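Local coordinates for uncharacterized protein, DUF633, LMOf2365_1472 (Listeria monocytogenes str. 4b F2365, PDB 3GNL) that is uncharacterised but probably transfers a methyl group from S-adenosylmethionine to N1 of the adenine at position 22 of tRNA, at residues R11-A16 and D31-L35; A26-S30 and I49-V53; D92-G98 and V118-Q124; A129-R133 and Y156-V160. All coordinates share one frame; numbering follows the deposited sequence.

Contact 1 of 4, residues R11-A16 and D31-L35; sequences RLEKVA and DHAYL
Asp31 and Leu35 belong to the loop and opening helical turn that follow the first strand of a Rossmann-type methyltransferase fold, and both face helix 10-16. In relatives the loop after this strand usually helps hold S-adenosylmethionine; here helix 10-16 packs against it. A single methyl, Leu35 CD1, carries most of the apolar contact. With CG anti to the backbone N (chi1 176°), Leu35 reaches across to the helix, and its CD1 presses on Val15 CG1 at 3.5 Å, a tight fit between side chains that cross nearly at right angles. The same CD1 lies 4.1 Å from Ala16 CB and 3.8 Å from Leu12 O, which places it on one helical turn. Leu12 touches both partners: its CD2 comes near Leu35 CD1, while its CD1 lies 3.8 Å from Asp31 OD2. Arg11 approaches that oxygen too: the guanidinium meets OD2 with its edge, the two flat groups 28° apart, while Leu12 CG sits over the rim of one of its faces. This salt bridge is long, Arg11 NH2 to Asp31 OD2 being 3.8 Å, and Arg11 has a stronger partner in Gln124. The loop itself is a type I' turn from Asp31 to Tyr34, with Ala33 as N-cap of the next helix. Within the turn, His32 ND1 donates to Asp31 OD1 at 2.9 Å, the oxygen lying near the imidazole plane.

Contact 2 of 4, residues A26-S30 and I49-V53; sequences ADIGS and IAGEV
Asp27 N donates to Ile49 O at 2.8 Å, nearly straight at 169°, and Gly51 N returns a bond to Asp27 O at 2.9 Å. One residue past the glycine of the type II turn Asp27-Ser30, Ser30 N still reaches Gly51 O at 3.1 Å, carrying the pairing beyond the strand into the loop. Ser30 also ties that loop back to its own strand: its hydroxyl donates to Asp27 OD2 at 2.7 Å, arriving from above the carboxylate plane. These are the first two parallel strands of the Rossmann-type sheet, joined by helix 34-41 in a beta-alpha-beta crossover, and their carboxyl ends probably border the S-adenosylmethionine pocket. In such methyltransferases an acidic residue closing the second strand commonly holds the cofactor ribose, a place consistent with Glu52. A bend at chi2 (-72°) folds the Glu52 side chain back toward the loop, where OE2 comes to 2.5 Å from Ser30 O. Packing takes over on the two faces of the sheet. Ala50 CB lies against Ser30 CB at 4.0 Å on the Asp27 face, while on the other Ala26 CB meets Ile49 CB at 4.0 Å; Pro57 and Phe58 of helix 55-67 touch Glu52.

Contact 3 of 4, residues D92-G98 and V118-Q124; sequences DTIVIAG and VTKLILQ
Thr93-Ala97 and Lys120-Gln124 run as parallel strands of the Rossmann-type sheet, linked by helix 101-110 in a beta-alpha-beta crossover and 4° apart in direction. Backbone bonds alternate: Ile94 N to Lys120 O, Ile122 N to Ile94 O at 2.8 Å, Ile96 N to Ile122 O, and Gln124 N to Ile96 O. At the entry end Asp92 O takes Thr119 N at 2.8 Å and, weakly, Lys120 N. Two waters meet at Thr119 OG1, one bound to Asp92 OD1 and the other to Thr93 OG1; Arg24 N holds Asp92 OD2, and Glu23 binds Thr93 OG1. Apolar contacts fall on both faces. On one, Ile94 CB lies 3.8 Å from Leu121 CD2, the Ile94 and Val118 side chains cross at about a right angle (CD1 to CG2 3.9 Å), and Ile96 and Leu123 run alongside each other. On the other, Thr93 CG2 abuts Ile122 CD1 at 3.8 Å, and the Lys120 chain follows Thr93 out to Tyr18 O and the Glu23 carboxylate. A bend at chi2 (-87°) curls the Gln124 amide back beside the strand end, where OE1 receives Arg11. Gly98 N splits its hydrogen between Gln124 O at 3.1 Å and, weakly, Gln124 OE1 at 3.0 Å.

Contact 4 of 4, residues A129-R133 and Y156-V160; sequences AWQLR and YEIMV
Glu157 OE2 takes two donors from the Arg133 side: a water at 2.6 Å, and Arg133 NH2, which makes a weak, salt-bridged hydrogen bond to OE2 at 3.4 Å. That water also accepts from Arg133 NH1, at 2.9 Å, and so closes a small ring between guanidinium and carboxylate. It lies in the guanidinium plane, as does Glu157 CD, although the carboxylate itself is turned by 61°. A second water joins Arg133 NH2 to Ile158 O. The arginine's other ties, to Glu146 through NE and to the backbone of Ile175 through NH1, should help fix its rotation, with Glu146 the stronger acidic partner. Next to this polar group the selenomethionine Met159 spans from strand to helix. Its CG stands between the backbone N and the carbonyl carbon, and the chain then bends at chi3 (78°), bringing the methyl against the arginine. Met159 CE is 3.7 Å from Arg133 CG and also lies over one guanidinium face, while SE rests 3.9 Å from Leu132 CB. Ala129 CB touches the carboxylate from the helix side, 3.5 Å from Glu157 OE1. A helix following the fifth parallel strand and packed alongside strand 154-163, their segments 12° apart in direction, is typical of class I methyltransferases, whose sheet order 3-2-1-4-5-7-6 this chain has.

How the contacts relate
All four contacts build on or against one seven-stranded sheet. Contacts 2 and 3 meet where strands 23-28 and 93-99 are neighbours, through Ala26 O to Val95 N at 2.8 Å; contacts 3 and 4 meet two strands further on, where 120-125 and 154-163 are neighbours, through Leu123 N to Met159 O at 2.9 Å. Contact 1 lies against that sheet, its Val15 CG1 3.6 Å from Val95 CG1 of contact 3, and Arg11 NH1 reaches Gln124 OE1 at 2.7 Å. Contacts 1 and 2 share the loop after strand 23-28, which probably forms part of the S-adenosylmethionine pocket. Contact 4 sits apart from contact 2, with centres about 19 Å distant.

Contact 1 of 4, residues R11-A16 and D31-L35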
loop_
_atom_site.group_PDB
_atom_site.type_symbol
_atom_site.label_atom_id
_atom_site.label_comp_id
_atom_site.label_asym_id
_atom_site.label_seq_id
_atom_site.Cartn_x
_atom_site.Cartn_y
_atom_site.Cartn_z
ATOM N N ARG A 11 10.642 -6.093 -0.654
ATOM C CA ARG A 11 9.421 -5.292 -0.475
ATOM C C ARG A 11 9.771 -3.837 -0.148
ATOM O O ARG A 11 9.246 -2.887 -0.780
ATOM C CB ARG A 11 8.547 -5.919 0.628
ATOM C CG ARG A 11 7.257 -5.169 0.935
ATOM C CD ARG A 11 6.529 -5.843 2.084
ATOM N NE ARG A 11 7.322 -5.754 3.306
ATOM C CZ ARG A 11 7.170 -4.823 4.250
ATOM N NH1 ARG A 11 6.242 -3.878 4.137
ATOM N NH2 ARG A 11 7.982 -4.810 5.309
ATOM N N LEU A 12 10.606 -3.642 0.867
ATOM C CA LEU A 12 10.949 -2.275 1.253
ATOM C C LEU A 12 11.852 -1.594 0.258
ATOM O O LEU A 12 11.749 -0.385 0.109
ATOM C CB LEU A 12 11.517 -2.207 2.680
ATOM C CG LEU A 12 10.474 -2.491 3.763
ATOM C CD1 LEU A 12 11.246 -2.582 5.104
ATOM C CD2 LEU A 12 9.348 -1.463 3.817
ATOM N N GLU A 13 12.675 -2.357 -0.457
ATOM C CA GLU A 13 13.519 -1.817 -1.503
ATOM C C GLU A 13 12.618 -1.277 -2.624
ATOM O O GLU A 13 12.854 -0.162 -3.151
ATOM C CB GLU A 13 14.442 -2.897 -2.041
ATOM C CG GLU A 13 15.374 -2.405 -3.168
ATOM C CD GLU A 13 16.382 -3.455 -3.576
ATOM O OE1 GLU A 13 15.976 -4.535 -4.055
ATOM O OE2 GLU A 13 17.592 -3.217 -3.392
ATOM N N LYS A 14 11.560 -2.016 -2.937
ATOM C CA LYS A 14 10.659 -1.553 -3.994
ATOM C C LYS A 14 9.955 -0.292 -3.572
ATOM O O LYS A 14 9.826 0.640 -4.348
ATOM C CB LYS A 14 9.694 -2.675 -4.481
ATOM C CG LYS A 14 8.894 -2.283 -5.740
ATOM C CD LYS A 14 9.870 -2.014 -6.907
ATOM C CE LYS A 14 9.169 -2.007 -8.234
ATOM N NZ LYS A 14 10.177 -1.697 -9.306
ATOM N N VAL A 15 9.482 -0.250 -2.310
ATOM C CA VAL A 15 8.833 0.927 -1.793
ATOM C C VAL A 15 9.786 2.157 -1.895
ATOM O O VAL A 15 9.375 3.226 -2.375
ATOM C CB VAL A 15 8.353 0.677 -0.328
ATOM C CG1 VAL A 15 7.945 1.955 0.308
ATOM C CG2 VAL A 15 7.197 -0.343 -0.296
ATOM N N ALA A 16 11.023 1.971 -1.418
ATOM C CA ALA A 16 12.070 3.014 -1.416
ATOM C C ALA A 16 12.406 3.478 -2.821
ATOM O O ALA A 16 12.802 4.636 -2.994
ATOM C CB ALA A 16 13.305 2.504 -0.720
ATOM N N ASP A 31 9.195 0.373 9.646
ATOM C CA ASP A 31 9.804 -0.869 10.054
ATOM C C ASP A 31 11.238 -0.595 10.507
ATOM O O ASP A 31 12.131 -0.556 9.656
ATOM C CB ASP A 31 9.769 -1.831 8.855
ATOM C CG ASP A 31 10.209 -3.227 9.215
ATOM O OD1 ASP A 31 10.707 -3.448 10.350
ATOM O OD2 ASP A 31 10.082 -4.110 8.338
ATOM N N HIS A 32 11.473 -0.404 11.817
ATOM C CA HIS A 32 12.808 -0.085 12.354
ATOM C C HIS A 32 13.511 1.145 11.753
ATOM O O HIS A 32 14.711 1.331 11.977
ATOM C CB HIS A 32 13.742 -1.276 12.287
ATOM C CG HIS A 32 13.320 -2.443 13.140
ATOM N ND1 HIS A 32 12.210 -3.208 12.859
ATOM C CD2 HIS A 32 13.884 -2.985 14.243
ATOM C CE1 HIS A 32 12.090 -4.162 13.774
ATOM N NE2 HIS A 32 13.104 -4.058 14.614
ATOM N N ALA A 33 12.759 2.017 11.068
ATOM C CA ALA A 33 13.342 3.144 10.347
ATOM C C ALA A 33 14.344 2.654 9.294
ATOM O O ALA A 33 15.184 3.472 8.880
ATOM C CB ALA A 33 14.008 4.119 11.333
ATOM N N TYR A 34 14.285 1.388 8.877
ATOM C CA TYR A 34 15.234 0.894 7.869
ATOM C C TYR A 34 15.108 1.716 6.590
ATOM O O TYR A 34 16.144 2.150 6.005
ATOM C CB TYR A 34 14.983 -0.572 7.490
ATOM C CG TYR A 34 15.258 -1.605 8.540
ATOM C CD1 TYR A 34 16.351 -1.495 9.385
ATOM C CD2 TYR A 34 14.425 -2.709 8.662
ATOM C CE1 TYR A 34 16.617 -2.483 10.351
ATOM C CE2 TYR A 34 14.668 -3.693 9.641
ATOM C CZ TYR A 34 15.767 -3.542 10.473
ATOM O OH TYR A 34 16.016 -4.496 11.424
ATOM N N LEU A 35 13.872 1.907 6.134
ATOM C CA LEU A 35 13.653 2.648 4.890
ATOM C C LEU A 35 14.110 4.113 4.965
ATOM O O LEU A 35 14.849 4.558 4.076
ATOM C CB LEU A 35 12.210 2.434 4.394
ATOM C CG LEU A 35 11.791 3.220 3.153
ATOM C CD1 LEU A 35 10.691 2.465 2.377
ATOM C CD2 LEU A 35 11.376 4.628 3.425
#

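Contact 2 of 4, residues A26-S30 and I49-V53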
loop_
_atom_site.group_PDB
_atom_site.type_symbol
_atom_site.label_atom_id
_atom_site.label_comp_id
_atom_site.label_asym_id
_atom_site.label_seq_id
_atom_site.Cartn_x
_atom_site.Cartn_y
_atom_site.Cartn_z
ATOM N N ALA A 26 7.809 11.126 5.226
ATOM C CA ALA A 26 7.338 10.569 6.486
ATOM C C ALA A 26 6.937 9.118 6.292
ATOM O O ALA A 26 6.089 8.827 5.442
ATOM C CB ALA A 26 6.191 11.372 7.081
ATOM N N ASP A 27 7.559 8.233 7.071
ATOM C CA ASP A 27 7.304 6.809 7.037
ATOM C C ASP A 27 6.462 6.423 8.256
ATOM O O ASP A 27 6.978 6.329 9.379
ATOM C CB ASP A 27 8.649 6.048 7.023
ATOM C CG ASP A 27 8.486 4.562 6.794
ATOM O OD1 ASP A 27 7.368 4.156 6.413
ATOM O OD2 ASP A 27 9.460 3.806 6.976
ATOM N N ILE A 28 5.193 6.143 7.999
ATOM C CA ILE A 28 4.217 5.892 9.050
ATOM C C ILE A 28 4.225 4.438 9.464
ATOM O O ILE A 28 4.015 3.555 8.613
ATOM C CB ILE A 28 2.853 6.272 8.547
ATOM C CG1 ILE A 28 2.914 7.677 7.946
ATOM C CG2 ILE A 28 1.826 6.111 9.676
ATOM C CD1 ILE A 28 3.280 8.856 8.995
ATOM N N GLY A 29 4.404 4.152 10.745
ATOM C CA GLY A 29 4.589 2.758 11.147
ATOM C C GLY A 29 5.850 2.168 10.565
ATOM O O GLY A 29 5.885 1.009 10.079
ATOM N N SER A 30 6.925 2.941 10.626
ATOM C CA SER A 30 8.181 2.546 9.974
ATOM C C SER A 30 8.727 1.241 10.530
ATOM O O SER A 30 8.742 1.022 11.760
ATOM C CB SER A 30 9.196 3.646 10.265
ATOM O OG SER A 30 10.368 3.423 9.514
ATOM N N ILE A 49 10.678 11.721 8.812
ATOM C CA ILE A 49 9.998 11.388 10.073
ATOM C C ILE A 49 9.759 9.879 10.051
ATOM O O ILE A 49 9.233 9.356 9.053
ATOM C CB ILE A 49 8.638 12.093 10.175
ATOM C CG1 ILE A 49 8.826 13.634 10.168
ATOM C CG2 ILE A 49 7.865 11.620 11.400
ATOM C CD1 ILE A 49 7.505 14.421 9.917
ATOM N N ALA A 50 10.169 9.186 11.101
ATOM C CA ALA A 50 9.777 7.793 11.283
ATOM C C ALA A 50 8.725 7.729 12.379
ATOM O O ALA A 50 9.032 7.952 13.558
ATOM C CB ALA A 50 10.983 6.948 11.604
ATOM N N GLY A 51 7.476 7.438 12.000
ATOM C CA GLY A 51 6.372 7.390 12.981
ATOM C C GLY A 51 6.172 6.015 13.579
ATOM O O GLY A 51 6.328 5.013 12.911
ATOM N N GLU A 52 5.848 5.922 14.870
ATOM C CA GLU A 52 5.546 4.657 15.504
ATOM C C GLU A 52 4.433 4.905 16.488
ATOM O O GLU A 52 4.347 5.997 17.028
ATOM C CB GLU A 52 6.756 4.055 16.242
ATOM C CG GLU A 52 8.008 3.934 15.364
ATOM C CD GLU A 52 7.889 2.853 14.351
ATOM O OE1 GLU A 52 6.917 2.081 14.369
ATOM O OE2 GLU A 52 8.808 2.784 13.489
ATOM N N VAL A 53 3.570 3.905 16.716
ATOM C CA VAL A 53 2.457 4.107 17.643
ATOM C C VAL A 53 2.697 3.542 19.048
ATOM O O VAL A 53 2.145 4.069 20.011
ATOM C CB VAL A 53 1.091 3.742 16.995
ATOM C CG1 VAL A 53 1.004 2.254 16.749
ATOM C CG2 VAL A 53 -0.071 4.189 17.880
#

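Contact 3 of 4, residues D92-G98 and V118-Q124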
loop_
_atom_site.group_PDB
_atom_site.type_symbol
_atom_site.label_atom_id
_atom_site.label_comp_id
_atom_site.label_asym_id
_atom_site.label_seq_id
_atom_site.Cartn_x
_atom_site.Cartn_y
_atom_site.Cartn_z
ATOM N N ASP A 92 7.033 16.101 1.676
ATOM C CA ASP A 92 6.750 15.950 0.249
ATOM C C ASP A 92 6.093 14.595 -0.049
ATOM O O ASP A 92 5.179 14.509 -0.899
ATOM C CB ASP A 92 8.020 16.057 -0.600
ATOM C CG ASP A 92 8.735 17.386 -0.400
ATOM O OD1 ASP A 92 8.078 18.404 -0.694
ATOM O OD2 ASP A 92 9.901 17.384 0.060
ATOM N N THR A 93 6.563 13.572 0.659
ATOM C CA THR A 93 6.191 12.182 0.382
ATOM C C THR A 93 5.803 11.471 1.673
ATOM O O THR A 93 6.536 11.545 2.647
ATOM C CB THR A 93 7.340 11.492 -0.292
ATOM O OG1 THR A 93 7.605 12.179 -1.514
ATOM C CG2 THR A 93 6.965 10.041 -0.633
ATOM N N ILE A 94 4.692 10.718 1.679
ATOM C CA ILE A 94 4.357 9.886 2.830
ATOM C C ILE A 94 4.349 8.428 2.394
ATOM O O ILE A 94 3.780 8.119 1.318
ATOM C CB ILE A 94 2.975 10.210 3.424
ATOM C CG1 ILE A 94 2.861 11.688 3.870
ATOM C CG2 ILE A 94 2.646 9.258 4.599
ATOM C CD1 ILE A 94 1.488 12.049 4.365
ATOM N N VAL A 95 5.052 7.590 3.181
ATOM C CA VAL A 95 5.092 6.129 2.983
ATOM C C VAL A 95 4.252 5.483 4.048
ATOM O O VAL A 95 4.395 5.806 5.209
ATOM C CB VAL A 95 6.530 5.589 3.110
ATOM C CG1 VAL A 95 6.624 4.081 2.951
ATOM C CG2 VAL A 95 7.469 6.279 2.117
ATOM N N ILE A 96 3.325 4.596 3.653
ATOM C CA ILE A 96 2.571 3.786 4.649
ATOM C C ILE A 96 2.606 2.354 4.107
ATOM O O ILE A 96 1.947 2.060 3.083
ATOM C CB ILE A 96 1.092 4.267 4.856
ATOM C CG1 ILE A 96 1.034 5.803 4.956
ATOM C CG2 ILE A 96 0.489 3.598 6.119
ATOM C CD1 ILE A 96 -0.369 6.360 5.050
ATOM N N ALA A 97 3.379 1.500 4.774
ATOM C CA ALA A 97 3.625 0.117 4.330
ATOM C C ALA A 97 3.352 -0.865 5.466
ATOM O O ALA A 97 3.373 -0.485 6.626
ATOM C CB ALA A 97 5.071 -0.028 3.832
ATOM N N GLY A 98 3.059 -2.117 5.097
ATOM C CA GLY A 98 3.001 -3.219 6.060
ATOM C C GLY A 98 1.793 -3.193 6.964
ATOM O O GLY A 98 1.869 -3.628 8.098
ATOM N N VAL A 118 1.543 17.756 0.650
ATOM C CA VAL A 118 2.137 16.464 0.250
ATOM C C VAL A 118 1.877 16.180 -1.237
ATOM O O VAL A 118 0.733 16.358 -1.708
ATOM C CB VAL A 118 1.592 15.309 1.131
ATOM C CG1 VAL A 118 2.143 13.974 0.654
ATOM C CG2 VAL A 118 1.963 15.539 2.592
ATOM N N THR A 119 2.902 15.749 -1.966
ATOM C CA THR A 119 2.774 15.531 -3.419
ATOM C C THR A 119 2.937 14.057 -3.879
ATOM O O THR A 119 2.857 13.730 -5.082
ATOM C CB THR A 119 3.756 16.419 -4.215
ATOM O OG1 THR A 119 5.088 16.258 -3.701
ATOM C CG2 THR A 119 3.364 17.910 -4.115
ATOM N N LYS A 120 3.222 13.172 -2.924
ATOM C CA LYS A 120 3.423 11.768 -3.280
ATOM C C LYS A 120 3.054 10.894 -2.106
ATOM O O LYS A 120 3.434 11.176 -0.961
ATOM C CB LYS A 120 4.844 11.512 -3.756
ATOM C CG LYS A 120 5.145 10.063 -4.224
ATOM C CD LYS A 120 6.355 9.903 -5.149
ATOM C CE LYS A 120 7.626 10.484 -4.518
ATOM N NZ LYS A 120 8.674 10.281 -5.524
ATOM N N LEU A 121 2.267 9.838 -2.363
ATOM C CA LEU A 121 2.027 8.794 -1.351
ATOM C C LEU A 121 2.559 7.514 -1.949
ATOM O O LEU A 121 2.342 7.218 -3.127
ATOM C CB LEU A 121 0.530 8.584 -1.022
ATOM C CG LEU A 121 -0.291 9.784 -0.582
ATOM C CD1 LEU A 121 -1.821 9.491 -0.517
ATOM C CD2 LEU A 121 0.219 10.253 0.771
ATOM N N ILE A 122 3.268 6.749 -1.124
ATOM C CA ILE A 122 3.716 5.410 -1.526
ATOM C C ILE A 122 3.104 4.421 -0.524
ATOM O O ILE A 122 3.427 4.452 0.703
ATOM C CB ILE A 122 5.227 5.267 -1.477
ATOM C CG1 ILE A 122 5.885 6.304 -2.407
ATOM C CG2 ILE A 122 5.603 3.863 -1.919
ATOM C CD1 ILE A 122 7.392 6.553 -2.094
ATOM N N LEU A 123 2.139 3.615 -0.992
ATOM C CA LEU A 123 1.348 2.817 -0.025
ATOM C C LEU A 123 1.559 1.347 -0.359
ATOM O O LEU A 123 1.602 0.956 -1.536
ATOM C CB LEU A 123 -0.148 3.167 -0.145
ATOM C CG LEU A 123 -0.480 4.640 -0.077
ATOM C CD1 LEU A 123 -2.016 4.764 -0.216
ATOM C CD2 LEU A 123 0.049 5.270 1.225
ATOM N N GLN A 124 1.709 0.532 0.689
ATOM C CA GLN A 124 1.919 -0.893 0.474
ATOM C C GLN A 124 0.978 -1.623 1.427
ATOM O O GLN A 124 1.357 -1.936 2.533
ATOM C CB GLN A 124 3.386 -1.260 0.666
ATOM C CG GLN A 124 3.691 -2.748 0.328
ATOM C CD GLN A 124 3.457 -3.642 1.520
ATOM O OE1 GLN A 124 4.058 -3.428 2.557
ATOM N NE2 GLN A 124 2.545 -4.618 1.388
HETATM O O HOH W 1 5.897 18.250 -2.181
HETATM O O HOH W 2 7.124 14.165 -3.414
#

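Contact 4 of 4, residues A129-R133 and Y156-V160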
loop_
_atom_site.group_PDB
_atom_site.type_symbol
_atom_site.label_atom_id
_atom_site.label_comp_id
_atom_site.label_asym_id
_atom_site.label_seq_id
_atom_site.Cartn_x
_atom_site.Cartn_y
_atom_site.Cartn_z
ATOM N N ALA A 129 -6.137 -3.995 -0.968
ATOM C CA ALA A 129 -5.530 -2.897 -1.738
ATOM C C ALA A 129 -6.641 -2.066 -2.406
ATOM O O ALA A 129 -6.547 -0.834 -2.497
ATOM C CB ALA A 129 -4.567 -3.444 -2.787
ATOM N N TRP A 130 -7.704 -2.719 -2.873
ATOM C CA TRP A 130 -8.782 -2.021 -3.548
ATOM C C TRP A 130 -9.343 -0.865 -2.709
ATOM O O TRP A 130 -9.829 0.122 -3.291
ATOM C CB TRP A 130 -9.918 -3.008 -3.941
ATOM C CG TRP A 130 -10.671 -3.557 -2.746
ATOM C CD1 TRP A 130 -10.398 -4.719 -2.080
ATOM C CD2 TRP A 130 -11.804 -2.971 -2.076
ATOM N NE1 TRP A 130 -11.288 -4.908 -1.052
ATOM C CE2 TRP A 130 -12.161 -3.851 -1.016
ATOM C CE3 TRP A 130 -12.560 -1.798 -2.278
ATOM C CZ2 TRP A 130 -13.244 -3.599 -0.160
ATOM C CZ3 TRP A 130 -13.622 -1.544 -1.428
ATOM C CH2 TRP A 130 -13.955 -2.449 -0.379
ATOM N N GLN A 131 -9.295 -0.953 -1.381
ATOM C CA GLN A 131 -9.803 0.096 -0.493
ATOM C C GLN A 131 -9.051 1.397 -0.759
ATOM O O GLN A 131 -9.639 2.478 -0.715
ATOM C CB GLN A 131 -9.598 -0.250 0.967
ATOM C CG GLN A 131 -10.466 -1.357 1.501
ATOM C CD GLN A 131 -11.737 -0.810 2.071
ATOM O OE1 GLN A 131 -12.046 0.373 1.898
ATOM N NE2 GLN A 131 -12.504 -1.670 2.746
ATOM N N LEU A 132 -7.765 1.288 -1.026
ATOM C CA LEU A 132 -6.963 2.481 -1.276
ATOM C C LEU A 132 -7.168 3.019 -2.691
ATOM O O LEU A 132 -7.049 4.230 -2.951
ATOM C CB LEU A 132 -5.494 2.161 -0.996
ATOM C CG LEU A 132 -5.222 1.848 0.469
ATOM C CD1 LEU A 132 -3.798 1.419 0.619
ATOM C CD2 LEU A 132 -5.545 3.046 1.395
ATOM N N ARG A 133 -7.507 2.154 -3.648
ATOM C CA ARG A 133 -7.824 2.629 -4.986
ATOM C C ARG A 133 -9.161 3.336 -4.980
ATOM O O ARG A 133 -9.308 4.334 -5.694
ATOM C CB ARG A 133 -7.709 1.488 -6.043
ATOM C CG ARG A 133 -6.348 0.815 -5.945
ATOM C CD ARG A 133 -6.034 0.069 -7.205
ATOM N NE ARG A 133 -4.849 -0.756 -7.071
ATOM C CZ ARG A 133 -4.835 -2.012 -6.635
ATOM N NH1 ARG A 133 -5.978 -2.653 -6.333
ATOM N NH2 ARG A 133 -3.673 -2.657 -6.525
ATOM N N TYR A 156 2.875 -9.012 -2.672
ATOM C CA TYR A 156 2.672 -7.676 -2.146
ATOM C C TYR A 156 2.450 -6.717 -3.297
ATOM O O TYR A 156 3.174 -6.735 -4.297
ATOM C CB TYR A 156 3.924 -7.184 -1.414
ATOM C CG TYR A 156 4.291 -8.007 -0.224
ATOM C CD1 TYR A 156 3.590 -7.854 0.966
ATOM C CD2 TYR A 156 5.311 -8.954 -0.304
ATOM C CE1 TYR A 156 3.889 -8.650 2.095
ATOM C CE2 TYR A 156 5.638 -9.769 0.825
ATOM C CZ TYR A 156 4.917 -9.584 2.007
ATOM O OH TYR A 156 5.201 -10.360 3.142
ATOM N N GLU A 157 1.513 -5.813 -3.107
ATOM C CA GLU A 157 1.244 -4.728 -4.059
ATOM C C GLU A 157 1.687 -3.400 -3.464
ATOM O O GLU A 157 1.546 -3.170 -2.246
ATOM C CB GLU A 157 -0.252 -4.655 -4.382
ATOM C CG GLU A 157 -0.818 -5.857 -5.180
ATOM C CD GLU A 157 -2.302 -6.024 -4.924
ATOM O OE1 GLU A 157 -2.719 -6.293 -3.752
ATOM O OE2 GLU A 157 -3.049 -5.897 -5.884
ATOM N N ILE A 158 2.214 -2.545 -4.345
ATOM C CA ILE A 158 2.669 -1.173 -3.966
ATOM C C ILE A 158 1.992 -0.221 -4.941
ATOM O O ILE A 158 1.827 -0.531 -6.123
ATOM C CB ILE A 158 4.202 -1.053 -4.089
ATOM C CG1 ILE A 158 4.848 -2.051 -3.100
ATOM C CG2 ILE A 158 4.676 0.414 -3.810
ATOM C CD1 ILE A 158 6.276 -2.297 -3.385
HETATM N N MSE A 159 1.540 0.916 -4.442
HETATM C CA MSE A 159 0.950 1.914 -5.333
HETATM C C MSE A 159 1.525 3.285 -4.985
HETATM O O MSE A 159 1.763 3.597 -3.820
HETATM C CB MSE A 159 -0.580 1.931 -5.229
HETATM C CG MSE A 159 -1.161 2.398 -3.943
HETATM SE SE MSE A 159 -3.152 2.320 -4.086
HETATM C CE MSE A 159 -3.303 0.399 -3.822
ATOM N N VAL A 160 1.704 4.105 -6.012
ATOM C CA VAL A 160 2.245 5.448 -5.797
ATOM C C VAL A 160 1.217 6.405 -6.310
ATOM O O VAL A 160 0.672 6.175 -7.406
ATOM C CB VAL A 160 3.541 5.615 -6.557
ATOM C CG1 VAL A 160 4.116 7.037 -6.301
ATOM C CG2 VAL A 160 4.547 4.503 -6.164
HETATM O O HOH W 3 -5.651 -5.453 -5.708
HETATM O O HOH W 4 -1.053 -1.350 -6.410
#